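Local coordinates for protein aminoacyl-histidine dipeptidase (Vibrio alginolyticus, PDB 3MRU) that probably hydrolyses dipeptides such as Xaa-His substrates, as a zinc-dependent metallopeptidase of the M20C family, at residues A[253-259]-A[351-357]; A[3-8]-A[102-106]; A[135-141]-A[480-484]; A[233-237]-A[291-295]. All blocks are in the same frame, centred on the assembly; numbering follows the deposited sequence.

Contact 1 (A[253-259]-A[351-357])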
loop_
_atom_site.group_PDB
_atom_site.type_symbol
_atom_site.label_atom_id
_atom_site.label_comp_id
_atom_site.label_asym_id
_atom_site.label_seq_id
_atom_site.Cartn_x
_atom_site.Cartn_y
_atom_site.Cartn_z
ATOM N N PHE A 253 -7.323 8.532 26.965
ATOM C CA PHE A 253 -7.733 8.676 25.568
ATOM C C PHE A 253 -7.005 7.587 24.751
ATOM O O PHE A 253 -5.792 7.657 24.526
ATOM C CB PHE A 253 -7.378 10.091 25.046
ATOM C CG PHE A 253 -8.215 10.572 23.857
ATOM C CD1 PHE A 253 -8.600 11.908 23.773
ATOM C CD2 PHE A 253 -8.599 9.707 22.829
ATOM C CE1 PHE A 253 -9.356 12.371 22.695
ATOM C CE2 PHE A 253 -9.357 10.163 21.757
ATOM C CZ PHE A 253 -9.734 11.497 21.694
ATOM N N ARG A 254 -7.746 6.583 24.312
ATOM C CA ARG A 254 -7.169 5.496 23.559
ATOM C C ARG A 254 -8.046 5.274 22.342
ATOM O O ARG A 254 -9.263 5.095 22.476
ATOM C CB ARG A 254 -7.139 4.234 24.430
ATOM C CG ARG A 254 -6.506 2.970 23.806
ATOM C CD ARG A 254 -4.977 3.037 23.797
ATOM N NE ARG A 254 -4.475 4.072 24.720
ATOM C CZ ARG A 254 -4.230 3.888 26.022
ATOM N NH1 ARG A 254 -3.792 4.909 26.752
ATOM N NH2 ARG A 254 -4.420 2.696 26.600
ATOM N N GLY A 255 -7.450 5.267 21.158
ATOM C CA GLY A 255 -8.240 5.034 19.965
ATOM C C GLY A 255 -7.461 4.382 18.870
ATOM O O GLY A 255 -6.245 4.524 18.802
ATOM N N GLY A 256 -8.176 3.657 18.019
ATOM C CA GLY A 256 -7.601 3.034 16.839
ATOM C C GLY A 256 -6.557 1.987 17.131
ATOM O O GLY A 256 -6.164 1.810 18.276
ATOM N N SER A 257 -6.099 1.310 16.076
ATOM C CA SER A 257 -5.180 0.171 16.174
ATOM C C SER A 257 -3.798 0.321 15.537
ATOM O O SER A 257 -2.849 -0.273 16.006
ATOM C CB SER A 257 -5.887 -1.010 15.518
ATOM O OG SER A 257 -5.683 -1.005 14.114
ATOM N N LEU A 258 -3.699 1.070 14.445
ATOM C CA LEU A 258 -2.421 1.353 13.788
ATOM C C LEU A 258 -2.686 2.400 12.708
ATOM O O LEU A 258 -3.810 2.501 12.220
ATOM C CB LEU A 258 -1.740 0.057 13.320
ATOM C CG LEU A 258 -2.539 -1.019 12.570
ATOM C CD1 LEU A 258 -1.761 -1.477 11.329
ATOM C CD2 LEU A 258 -2.880 -2.192 13.477
ATOM N N ARG A 259 -1.689 3.207 12.360
ATOM C CA ARG A 259 -1.876 4.288 11.378
ATOM C C ARG A 259 -2.493 3.772 10.067
ATOM O O ARG A 259 -3.222 4.489 9.383
ATOM C CB ARG A 259 -0.525 4.949 11.089
ATOM C CG ARG A 259 0.493 4.796 12.207
ATOM C CD ARG A 259 1.905 5.049 11.708
ATOM N NE ARG A 259 2.579 6.095 12.474
ATOM C CZ ARG A 259 3.583 5.873 13.313
ATOM N NH1 ARG A 259 4.038 4.640 13.500
ATOM N NH2 ARG A 259 4.135 6.884 13.969
ATOM N N ASN A 351 -4.615 10.236 7.928
ATOM C CA ASN A 351 -5.469 9.517 8.823
ATOM C C ASN A 351 -4.865 9.642 10.198
ATOM O O ASN A 351 -3.759 9.177 10.405
ATOM C CB ASN A 351 -5.528 8.053 8.385
ATOM C CG ASN A 351 -6.272 7.147 9.374
ATOM O OD1 ASN A 351 -6.214 5.929 9.256
ATOM N ND2 ASN A 351 -6.969 7.733 10.347
ATOM N N VAL A 352 -5.562 10.310 11.116
ATOM C CA VAL A 352 -5.198 10.272 12.525
ATOM C C VAL A 352 -5.717 8.936 13.053
ATOM O O VAL A 352 -6.874 8.819 13.513
ATOM C CB VAL A 352 -5.790 11.462 13.318
ATOM C CG1 VAL A 352 -5.695 11.203 14.814
ATOM C CG2 VAL A 352 -5.071 12.751 12.939
ATOM N N GLY A 353 -4.838 7.935 12.967
ATOM C CA GLY A 353 -5.188 6.534 13.189
ATOM C C GLY A 353 -5.055 5.966 14.603
ATOM O O GLY A 353 -5.813 5.066 14.968
ATOM N N VAL A 354 -4.098 6.462 15.391
ATOM C CA VAL A 354 -3.822 5.883 16.723
ATOM C C VAL A 354 -3.583 6.953 17.795
ATOM O O VAL A 354 -2.756 7.858 17.626
ATOM C CB VAL A 354 -2.595 4.905 16.722
ATOM C CG1 VAL A 354 -2.581 4.089 17.979
ATOM C CG2 VAL A 354 -2.620 3.984 15.542
ATOM N N ILE A 355 -4.301 6.847 18.902
ATOM C CA ILE A 355 -4.002 7.700 20.035
ATOM C C ILE A 355 -3.877 6.842 21.273
ATOM O O ILE A 355 -4.707 5.964 21.510
ATOM C CB ILE A 355 -5.046 8.817 20.218
ATOM C CG1 ILE A 355 -5.073 9.691 18.963
ATOM C CG2 ILE A 355 -4.745 9.635 21.491
ATOM C CD1 ILE A 355 -6.264 10.638 18.867
ATOM N N THR A 356 -2.805 7.093 22.029
ATOM C CA THR A 356 -2.476 6.349 23.254
ATOM C C THR A 356 -1.891 7.300 24.323
ATOM O O THR A 356 -0.871 7.983 24.106
ATOM C CB THR A 356 -1.446 5.220 23.008
ATOM O OG1 THR A 356 -0.172 5.808 22.697
ATOM C CG2 THR A 356 -1.872 4.282 21.868
ATOM N N THR A 357 -2.565 7.322 25.469
ATOM C CA THR A 357 -2.187 8.099 26.630
ATOM C C THR A 357 -1.382 7.178 27.512
ATOM O O THR A 357 -1.549 5.968 27.438
ATOM C CB THR A 357 -3.456 8.526 27.386
ATOM O OG1 THR A 357 -4.222 9.398 26.545
ATOM C CG2 THR A 357 -3.132 9.230 28.705
#
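Gly255 and Ile355 form an antiparallel hydrogen-bonded pair where strand 249-255 ends beside strand 346-358. Gly255 N gives to Ile355 O at 2.9 Å, and Ile355 N returns a bond to Gly255 O at 3.0 Å. Both are fairly straight, at 161° and 166°. Two residues along each strand, Phe253 O accepts the hydroxyl of Thr357, with Thr357 OG1 to Phe253 O at 3.1 Å. With chi1 at -64°, Thr357 OG1 lies beside its own backbone N and faces Phe253 O. A weak bond from Thr357 N reaches the same carbonyl.

Phe253 and Ile355 meet on the side of the sheet that faces the helices. Ile355 CG2 lies obliquely to the ring, 4.1 Å from Phe253 CD2. Leu328 of helix 318-330 touches both side chains, and the ring of Phe324 stands nearly perpendicular to that of Phe253. Arg254 lies on the other face. Its chain bends at chi2 and chi3, so CD and NE fold back over Thr356. Thr356 CG2 is 3.9 Å from Arg254 CD.

Gly353 and Val354 both face Leu365 of strand 361-370, a classic beta bulge in the middle strand. The chemistry implies a seam held by backbone bonds and one threonine hydroxyl, with Phe253 and Ile355 packed under the helices and Arg254 beside Thr356 on the other face.

Contact 2 (A[3-8]-A[102-106])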
loop_
_atom_site.group_PDB
_atom_site.type_symbol
_atom_site.label_atom_id
_atom_site.label_comp_id
_atom_site.label_asym_id
_atom_site.label_seq_id
_atom_site.Cartn_x
_atom_site.Cartn_y
_atom_site.Cartn_z
ATOM N N GLU A 3 -6.573 -33.635 -12.479
ATOM C CA GLU A 3 -5.561 -33.559 -13.534
ATOM C C GLU A 3 -4.199 -33.903 -12.954
ATOM O O GLU A 3 -3.332 -33.038 -12.794
ATOM C CB GLU A 3 -5.528 -32.164 -14.158
ATOM C CG GLU A 3 -6.860 -31.690 -14.735
ATOM C CD GLU A 3 -7.787 -31.042 -13.703
ATOM O OE1 GLU A 3 -8.920 -30.669 -14.089
ATOM O OE2 GLU A 3 -7.394 -30.903 -12.517
ATOM N N PHE A 4 -4.027 -35.182 -12.645
ATOM C CA PHE A 4 -2.870 -35.643 -11.904
ATOM C C PHE A 4 -1.603 -35.734 -12.761
ATOM O O PHE A 4 -0.480 -35.627 -12.250
ATOM C CB PHE A 4 -3.179 -36.984 -11.243
ATOM C CG PHE A 4 -2.006 -37.587 -10.550
ATOM C CD1 PHE A 4 -1.284 -38.623 -11.149
ATOM C CD2 PHE A 4 -1.590 -37.102 -9.321
ATOM C CE1 PHE A 4 -0.180 -39.186 -10.527
ATOM C CE2 PHE A 4 -0.486 -37.659 -8.689
ATOM C CZ PHE A 4 0.221 -38.707 -9.297
ATOM N N HIS A 5 -1.783 -35.921 -14.058
ATOM C CA HIS A 5 -0.647 -36.078 -14.940
ATOM C C HIS A 5 -0.241 -34.794 -15.698
ATOM O O HIS A 5 0.668 -34.836 -16.539
ATOM C CB HIS A 5 -0.924 -37.215 -15.922
ATOM C CG HIS A 5 -1.346 -38.495 -15.266
ATOM N ND1 HIS A 5 -2.671 -38.862 -15.138
ATOM C CD2 HIS A 5 -0.619 -39.503 -14.729
ATOM C CE1 HIS A 5 -2.745 -40.043 -14.550
ATOM N NE2 HIS A 5 -1.514 -40.452 -14.286
ATOM N N SER A 6 -0.877 -33.660 -15.389
ATOM C CA SER A 6 -0.668 -32.406 -16.131
ATOM C C SER A 6 0.612 -31.644 -15.760
ATOM O O SER A 6 0.841 -31.341 -14.590
ATOM C CB SER A 6 -1.888 -31.495 -15.961
ATOM O OG SER A 6 -3.048 -32.093 -16.513
ATOM N N GLU A 7 1.435 -31.312 -16.757
ATOM C CA GLU A 7 2.698 -30.613 -16.499
ATOM C C GLU A 7 2.559 -29.104 -16.566
ATOM O O GLU A 7 2.064 -28.561 -17.559
ATOM C CB GLU A 7 3.834 -31.082 -17.424
ATOM C CG GLU A 7 5.115 -31.462 -16.637
ATOM C CD GLU A 7 5.832 -30.257 -16.020
ATOM O OE1 GLU A 7 6.217 -29.377 -16.811
ATOM O OE2 GLU A 7 6.019 -30.180 -14.773
ATOM N N ILE A 8 3.016 -28.443 -15.501
ATOM C CA ILE A 8 3.094 -26.996 -15.465
ATOM C C ILE A 8 3.891 -26.471 -16.657
ATOM O O ILE A 8 3.517 -25.461 -17.229
ATOM C CB ILE A 8 3.692 -26.507 -14.142
ATOM C CG1 ILE A 8 2.930 -27.093 -12.955
ATOM C CG2 ILE A 8 3.676 -25.021 -14.043
ATOM C CD1 ILE A 8 1.513 -26.576 -12.689
ATOM N N PRO A 102 4.470 -26.487 -7.408
ATOM C CA PRO A 102 3.235 -25.987 -8.003
ATOM C C PRO A 102 2.438 -27.163 -8.549
ATOM O O PRO A 102 3.030 -28.172 -8.957
ATOM C CB PRO A 102 3.738 -25.118 -9.153
ATOM C CG PRO A 102 5.044 -25.748 -9.557
ATOM C CD PRO A 102 5.647 -26.233 -8.269
ATOM N N TYR A 103 1.114 -27.055 -8.534
ATOM C CA TYR A 103 0.267 -28.057 -9.164
ATOM C C TYR A 103 -0.936 -27.406 -9.838
ATOM O O TYR A 103 -1.236 -26.235 -9.597
ATOM C CB TYR A 103 -0.140 -29.143 -8.168
ATOM C CG TYR A 103 -1.189 -28.752 -7.145
ATOM C CD1 TYR A 103 -2.527 -29.146 -7.301
ATOM C CD2 TYR A 103 -0.843 -28.024 -6.002
ATOM C CE1 TYR A 103 -3.490 -28.800 -6.373
ATOM C CE2 TYR A 103 -1.794 -27.673 -5.062
ATOM C CZ TYR A 103 -3.118 -28.061 -5.251
ATOM O OH TYR A 103 -4.079 -27.706 -4.317
ATOM N N ILE A 104 -1.614 -28.163 -10.698
ATOM C CA ILE A 104 -2.760 -27.642 -11.439
ATOM C C ILE A 104 -4.075 -28.180 -10.888
ATOM O O ILE A 104 -4.281 -29.388 -10.858
ATOM C CB ILE A 104 -2.661 -28.000 -12.928
ATOM C CG1 ILE A 104 -1.387 -27.397 -13.531
ATOM C CG2 ILE A 104 -3.927 -27.537 -13.679
ATOM C CD1 ILE A 104 -1.007 -27.941 -14.906
ATOM N N ASP A 105 -4.963 -27.285 -10.463
ATOM C CA ASP A 105 -6.287 -27.679 -10.004
ATOM C C ASP A 105 -7.323 -26.796 -10.667
ATOM O O ASP A 105 -7.612 -25.704 -10.158
ATOM C CB ASP A 105 -6.384 -27.536 -8.481
ATOM C CG ASP A 105 -7.639 -28.218 -7.883
ATOM O OD1 ASP A 105 -8.262 -29.077 -8.559
ATOM O OD2 ASP A 105 -7.985 -27.905 -6.708
ATOM N N GLY A 106 -7.859 -27.262 -11.801
ATOM C CA GLY A 106 -8.928 -26.565 -12.532
ATOM C C GLY A 106 -8.507 -25.388 -13.394
ATOM O O GLY A 106 -7.774 -25.544 -14.348
#
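Ile8 and Ile104 join the N-terminal loop to strand 102-105, an outer strand of a small sheet. The side chain of Ile8 starts with CB directed at the strand. A chi1 of -54° places CG1 on the side of the backbone N, and this carries the longer branch to the strand. Ile8 CG1 approaches the ring of Pro102, 4.2 Å from Pro102 CG, and lies 4.1 Å from Pro102 O. CD1 ends the branch. Ile8 CD1 lies 3.8 Å from Tyr103 C and closes on the side chain of Ile104, where the modelled spacing is doubtful. The two isoleucines run past each other in opposite directions.

The sheet is antiparallel and has four strands, with 108-111 next to 102-105. Val109 of that neighbouring strand touches both isoleucines, and Trp17 of helix 14-25 also packs on Ile8. The loop therefore lies against one side of the strand pair, just ahead of the first helix.

Ile104 CD1 meets a second part of the loop, 3.8 Å from Ser6 CB. Further out, the chain of Glu3 bends at chi2 and brings its carboxylate near Asp105 and Gly106. Glu3 OE2 lies 3.7 Å from Gly106 N and 4.4 Å from Asp105 OD1, two like charges near each other.

Contact 3 (A[135-141]-A[480-484])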
loop_
_atom_site.group_PDB
_atom_site.type_symbol
_atom_site.label_atom_id
_atom_site.label_comp_id
_atom_site.label_asym_id
_atom_site.label_seq_id
_atom_site.Cartn_x
_atom_site.Cartn_y
_atom_site.Cartn_z
ATOM N N GLU A 135 10.916 -14.493 -31.682
ATOM C CA GLU A 135 9.975 -13.992 -32.665
ATOM C C GLU A 135 9.061 -12.846 -32.237
ATOM O O GLU A 135 8.029 -12.611 -32.879
ATOM C CB GLU A 135 9.143 -15.186 -33.141
ATOM C CG GLU A 135 8.610 -16.075 -32.023
ATOM C CD GLU A 135 7.447 -16.970 -32.464
ATOM O OE1 GLU A 135 6.693 -16.548 -33.373
ATOM O OE2 GLU A 135 7.275 -18.083 -31.890
ATOM N N ILE A 136 9.426 -12.144 -31.162
ATOM C CA ILE A 136 8.748 -10.900 -30.824
ATOM C C ILE A 136 9.619 -9.832 -31.449
ATOM O O ILE A 136 10.821 -9.754 -31.182
ATOM C CB ILE A 136 8.593 -10.695 -29.316
ATOM C CG1 ILE A 136 7.933 -11.904 -28.677
ATOM C CG2 ILE A 136 7.791 -9.413 -29.007
ATOM C CD1 ILE A 136 6.498 -12.268 -29.149
ATOM N N LYS A 137 8.992 -9.022 -32.293
ATOM C CA LYS A 137 9.658 -7.917 -32.973
ATOM C C LYS A 137 9.670 -6.726 -32.033
ATOM O O LYS A 137 8.819 -5.849 -32.139
ATOM C CB LYS A 137 8.951 -7.566 -34.290
ATOM C CG LYS A 137 9.618 -8.173 -35.514
ATOM C CD LYS A 137 8.611 -8.506 -36.604
ATOM C CE LYS A 137 9.329 -9.109 -37.824
ATOM N NZ LYS A 137 8.443 -10.066 -38.585
ATOM N N HIS A 138 10.631 -6.705 -31.113
ATOM C CA HIS A 138 10.732 -5.627 -30.127
ATOM C C HIS A 138 11.849 -4.629 -30.413
ATOM O O HIS A 138 12.779 -4.929 -31.163
ATOM C CB HIS A 138 10.870 -6.202 -28.724
ATOM C CG HIS A 138 12.068 -7.068 -28.536
ATOM N ND1 HIS A 138 11.977 -8.436 -28.403
ATOM C CD2 HIS A 138 13.384 -6.768 -28.441
ATOM C CE1 HIS A 138 13.187 -8.939 -28.233
ATOM N NE2 HIS A 138 14.061 -7.949 -28.251
ATOM N N GLY A 139 11.743 -3.445 -29.810
ATOM C CA GLY A 139 12.811 -2.442 -29.836
ATOM C C GLY A 139 13.817 -2.808 -28.753
ATOM O O GLY A 139 13.683 -3.862 -28.124
ATOM N N PRO A 140 14.827 -1.945 -28.513
ATOM C CA PRO A 140 15.817 -2.246 -27.461
ATOM C C PRO A 140 15.211 -2.551 -26.103
ATOM O O PRO A 140 14.143 -2.009 -25.780
ATOM C CB PRO A 140 16.607 -0.941 -27.305
ATOM C CG PRO A 140 15.668 0.130 -27.748
ATOM C CD PRO A 140 14.817 -0.487 -28.830
ATOM N N ILE A 141 15.864 -3.402 -25.313
ATOM C CA ILE A 141 15.244 -3.853 -24.069
ATOM C C ILE A 141 16.169 -4.079 -22.874
ATOM O O ILE A 141 17.249 -4.664 -22.987
ATOM C CB ILE A 141 14.367 -5.107 -24.382
ATOM C CG1 ILE A 141 12.971 -4.648 -24.828
ATOM C CG2 ILE A 141 14.237 -6.036 -23.163
ATOM C CD1 ILE A 141 12.131 -5.716 -25.525
ATOM N N VAL A 480 3.104 -8.836 -25.085
ATOM C CA VAL A 480 3.662 -8.859 -26.438
ATOM C C VAL A 480 3.132 -7.718 -27.278
ATOM O O VAL A 480 3.909 -6.951 -27.846
ATOM C CB VAL A 480 3.336 -10.147 -27.193
ATOM C CG1 VAL A 480 3.574 -9.938 -28.669
ATOM C CG2 VAL A 480 4.173 -11.302 -26.677
ATOM N N ALA A 481 1.801 -7.620 -27.331
ATOM C CA ALA A 481 1.110 -6.629 -28.134
ATOM C C ALA A 481 1.796 -5.294 -27.987
ATOM O O ALA A 481 2.238 -4.712 -28.988
ATOM C CB ALA A 481 -0.320 -6.532 -27.715
ATOM N N LEU A 482 1.938 -4.812 -26.754
ATOM C CA LEU A 482 2.547 -3.501 -26.612
ATOM C C LEU A 482 4.035 -3.459 -26.929
ATOM O O LEU A 482 4.462 -2.576 -27.671
ATOM C CB LEU A 482 2.184 -2.778 -25.306
ATOM C CG LEU A 482 2.318 -3.356 -23.910
ATOM C CD1 LEU A 482 3.752 -3.485 -23.466
ATOM C CD2 LEU A 482 1.623 -2.382 -23.036
ATOM N N LEU A 483 4.821 -4.405 -26.417
ATOM C CA LEU A 483 6.262 -4.408 -26.698
ATOM C C LEU A 483 6.599 -4.056 -28.157
ATOM O O LEU A 483 7.671 -3.525 -28.445
ATOM C CB LEU A 483 6.871 -5.762 -26.355
ATOM C CG LEU A 483 7.560 -5.944 -25.006
ATOM C CD1 LEU A 483 8.136 -7.348 -24.871
ATOM C CD2 LEU A 483 8.647 -4.923 -24.833
ATOM N N GLU A 484 5.671 -4.364 -29.063
ATOM C CA GLU A 484 5.842 -4.118 -30.496
ATOM C C GLU A 484 5.124 -2.848 -30.902
ATOM O O GLU A 484 5.518 -2.187 -31.876
ATOM C CB GLU A 484 5.333 -5.306 -31.318
ATOM C CG GLU A 484 6.056 -6.596 -30.960
ATOM C CD GLU A 484 5.604 -7.787 -31.765
ATOM O OE1 GLU A 484 4.409 -7.816 -32.136
ATOM O OE2 GLU A 484 6.434 -8.699 -32.008
#
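Ile136 and Glu484 meet where the loop between helix 124-132 and strand 141-146 lies against the C-terminal helix 469-485. Strand 141-146 belongs to the mixed six-stranded sheet, so the contact ties the entrance of a sheet strand to the last helix of the fold. Lys137 is the centre of an inverse gamma turn in this loop.

The apolar contacts form two separate pairs. Ile136 CD1 reaches obliquely across Val480 and lies 3.5 Å from Val480 CG2. Ile141 and Leu483 cross at about a right angle, with Ile141 CD1 3.6 Å from Leu483 CD2. Leu482, on another side of the helix, packs on Ile411 and Phe415 of helix 410-420. The methyl Ile136 CG2 also makes a van der Waals contact with Glu484 OE2 at 3.4 Å, and these two side chains cross at about a right angle.

The polar contact is carried by Glu484. Its chain leaves CA with chi1 at -59° and is extended beyond CG, which carries the carboxylate out over the loop. The stem passes the turn on its way, with Glu484 CG near Lys137 O. Lys137 N donates to Glu484 OE2 at 2.6 Å, meeting it on the anti side, 17° out of the carboxylate plane.

Contact 4 (A[233-237]-A[291-295])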
loop_
_atom_site.group_PDB
_atom_site.type_symbol
_atom_site.label_atom_id
_atom_site.label_comp_id
_atom_site.label_asym_id
_atom_site.label_seq_id
_atom_site.Cartn_x
_atom_site.Cartn_y
_atom_site.Cartn_z
ATOM N N LYS A 233 -11.364 11.214 16.060
ATOM C CA LYS A 233 -11.747 12.596 15.821
ATOM C C LYS A 233 -13.137 12.902 16.348
ATOM O O LYS A 233 -13.390 13.978 16.877
ATOM C CB LYS A 233 -11.582 12.970 14.340
ATOM C CG LYS A 233 -10.138 13.013 13.927
ATOM C CD LYS A 233 -9.796 14.303 13.225
ATOM C CE LYS A 233 -9.909 15.543 14.122
ATOM N NZ LYS A 233 -9.707 16.818 13.347
ATOM N N LEU A 234 -14.031 11.938 16.237
ATOM C CA LEU A 234 -15.372 12.151 16.722
ATOM C C LEU A 234 -15.401 12.396 18.240
ATOM O O LEU A 234 -16.046 13.325 18.724
ATOM C CB LEU A 234 -16.266 10.992 16.282
ATOM C CG LEU A 234 -16.310 10.875 14.746
ATOM C CD1 LEU A 234 -17.082 9.664 14.255
ATOM C CD2 LEU A 234 -16.844 12.153 14.063
ATOM N N ILE A 235 -14.653 11.595 18.987
ATOM C CA ILE A 235 -14.549 11.809 20.423
ATOM C C ILE A 235 -13.788 13.084 20.775
ATOM O O ILE A 235 -13.930 13.606 21.863
ATOM C CB ILE A 235 -13.902 10.615 21.123
ATOM C CG1 ILE A 235 -14.616 9.329 20.715
ATOM C CG2 ILE A 235 -13.957 10.801 22.639
ATOM C CD1 ILE A 235 -16.125 9.209 21.070
ATOM N N GLY A 236 -12.966 13.575 19.865
ATOM C CA GLY A 236 -12.265 14.805 20.120
ATOM C C GLY A 236 -13.239 15.939 19.921
ATOM O O GLY A 236 -13.281 16.875 20.707
ATOM N N ARG A 237 -14.032 15.830 18.853
ATOM C CA ARG A 237 -14.975 16.862 18.444
ATOM C C ARG A 237 -15.937 17.108 19.580
ATOM O O ARG A 237 -16.342 18.258 19.833
ATOM C CB ARG A 237 -15.749 16.401 17.221
ATOM C CG ARG A 237 -16.252 17.516 16.322
ATOM C CD ARG A 237 -17.581 17.095 15.648
ATOM N NE ARG A 237 -17.455 16.091 14.570
ATOM C CZ ARG A 237 -18.460 15.684 13.786
ATOM N NH1 ARG A 237 -19.692 16.185 13.923
ATOM N NH2 ARG A 237 -18.230 14.776 12.847
ATOM N N LEU A 291 -24.621 11.990 15.326
ATOM C CA LEU A 291 -23.660 11.267 14.505
ATOM C C LEU A 291 -24.343 10.372 13.483
ATOM O O LEU A 291 -23.929 10.349 12.322
ATOM C CB LEU A 291 -22.674 10.452 15.360
ATOM C CG LEU A 291 -21.524 11.163 16.084
ATOM C CD1 LEU A 291 -20.378 10.191 16.264
ATOM C CD2 LEU A 291 -21.046 12.406 15.343
ATOM N N LYS A 292 -25.379 9.647 13.931
ATOM C CA LYS A 292 -26.157 8.717 13.087
ATOM C C LYS A 292 -26.967 9.454 12.032
ATOM O O LYS A 292 -27.067 8.983 10.906
ATOM C CB LYS A 292 -27.064 7.815 13.929
ATOM C CG LYS A 292 -26.391 6.555 14.463
ATOM C CD LYS A 292 -27.428 5.594 15.060
ATOM C CE LYS A 292 -26.815 4.247 15.488
ATOM N NZ LYS A 292 -26.379 3.336 14.367
ATOM N N THR A 293 -27.535 10.605 12.400
ATOM C CA THR A 293 -28.107 11.545 11.436
ATOM C C THR A 293 -27.054 11.892 10.367
ATOM O O THR A 293 -27.303 11.710 9.177
ATOM C CB THR A 293 -28.604 12.841 12.127
ATOM O OG1 THR A 293 -29.570 12.523 13.131
ATOM C CG2 THR A 293 -29.213 13.815 11.109
ATOM N N GLU A 294 -25.882 12.366 10.797
ATOM C CA GLU A 294 -24.766 12.700 9.887
ATOM C C GLU A 294 -24.178 11.542 9.065
ATOM O O GLU A 294 -24.103 11.636 7.849
ATOM C CB GLU A 294 -23.617 13.359 10.657
ATOM C CG GLU A 294 -23.701 14.875 10.760
ATOM C CD GLU A 294 -22.331 15.515 10.916
ATOM O OE1 GLU A 294 -21.483 15.311 10.002
ATOM O OE2 GLU A 294 -22.110 16.221 11.944
ATOM N N LEU A 295 -23.740 10.477 9.734
ATOM C CA LEU A 295 -23.035 9.370 9.080
ATOM C C LEU A 295 -23.927 8.133 8.812
ATOM O O LEU A 295 -23.465 7.109 8.273
ATOM C CB LEU A 295 -21.788 8.981 9.896
ATOM C CG LEU A 295 -20.819 10.096 10.312
ATOM C CD1 LEU A 295 -19.885 9.624 11.410
ATOM C CD2 LEU A 295 -20.026 10.618 9.119
#
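Glu294 OE2 accepts a hydrogen bond from Arg237 NH1 at 3.1 Å, within a salt bridge between helix 231-242 and helix 277-295. The N-H...O angle is 152°. The two side chains come from opposite directions. The carboxylate oxygen sits at the guanidinium edge, near its plane. NH1 meets OE2 on the syn side but well out of the carboxylate plane, and the two flat groups are turned 33° apart. Arg237 is bent at chi2 and chi3, while Glu294 is extended beyond CG. One NH1-OE2 bond links the pair.

The guanidinium also has an apolar neighbour. Leu291 CD2 lies over one of its faces, 4.3 Å from Arg237 NH1. Leu291 thus touches both the guanidinium of Arg237 and the side chain of Leu234.

Both helices lie in the sequence range of the M20 dimerisation domain. The axes of the two short helical segments pass 13.7 Å apart, and the helices meet through side chains, not backbone. Helix 231-242 also rests on Leu212 of strand 205-213, through Leu234 and Ile235. Elsewhere on this helix, Lys233 NZ bonds to the carbonyls of Asn329 and Cys331.

Leu234 meets two leucines of the other helix. Its chi1 of -60° sets CG opposite the carbonyl carbon, and CD1 extends toward the other helix. Leu234 CD1 is 3.9 Å from Leu291 CD1, and these two side chains cross at a slant. Leu295 approaches the same methyl tip to tip, with Leu295 CD1 4.0 Å from Leu234 CD1. Leu295 also touches Ile302 in the loop that follows helix 277-295.

In the fold
Contacts 1 and 4 share one region. Helix 231-242 is followed in the chain by strand 249-255, and Phe253 CZ of contact 1 packs against Gly236 N of contact 4. Contact 1 is strand pairing by backbone bonds, with a threonine hydroxyl and one apolar pair. Contact 4 joins helices by leucines and one salt bridge. Contacts 2 and 3 lie across the chain's centre from contacts 1 and 4; the nearest atoms of contact 2 and contact 3 are about 17 Å apart. Each sets a loop against a regular element. Contact 2 is mainly apolar, whereas contact 3 adds a carboxylate bond. All are partly buried. Contact 1 lies nearest the chain's centre (19 Å between centres), contact 2 farthest (33 Å).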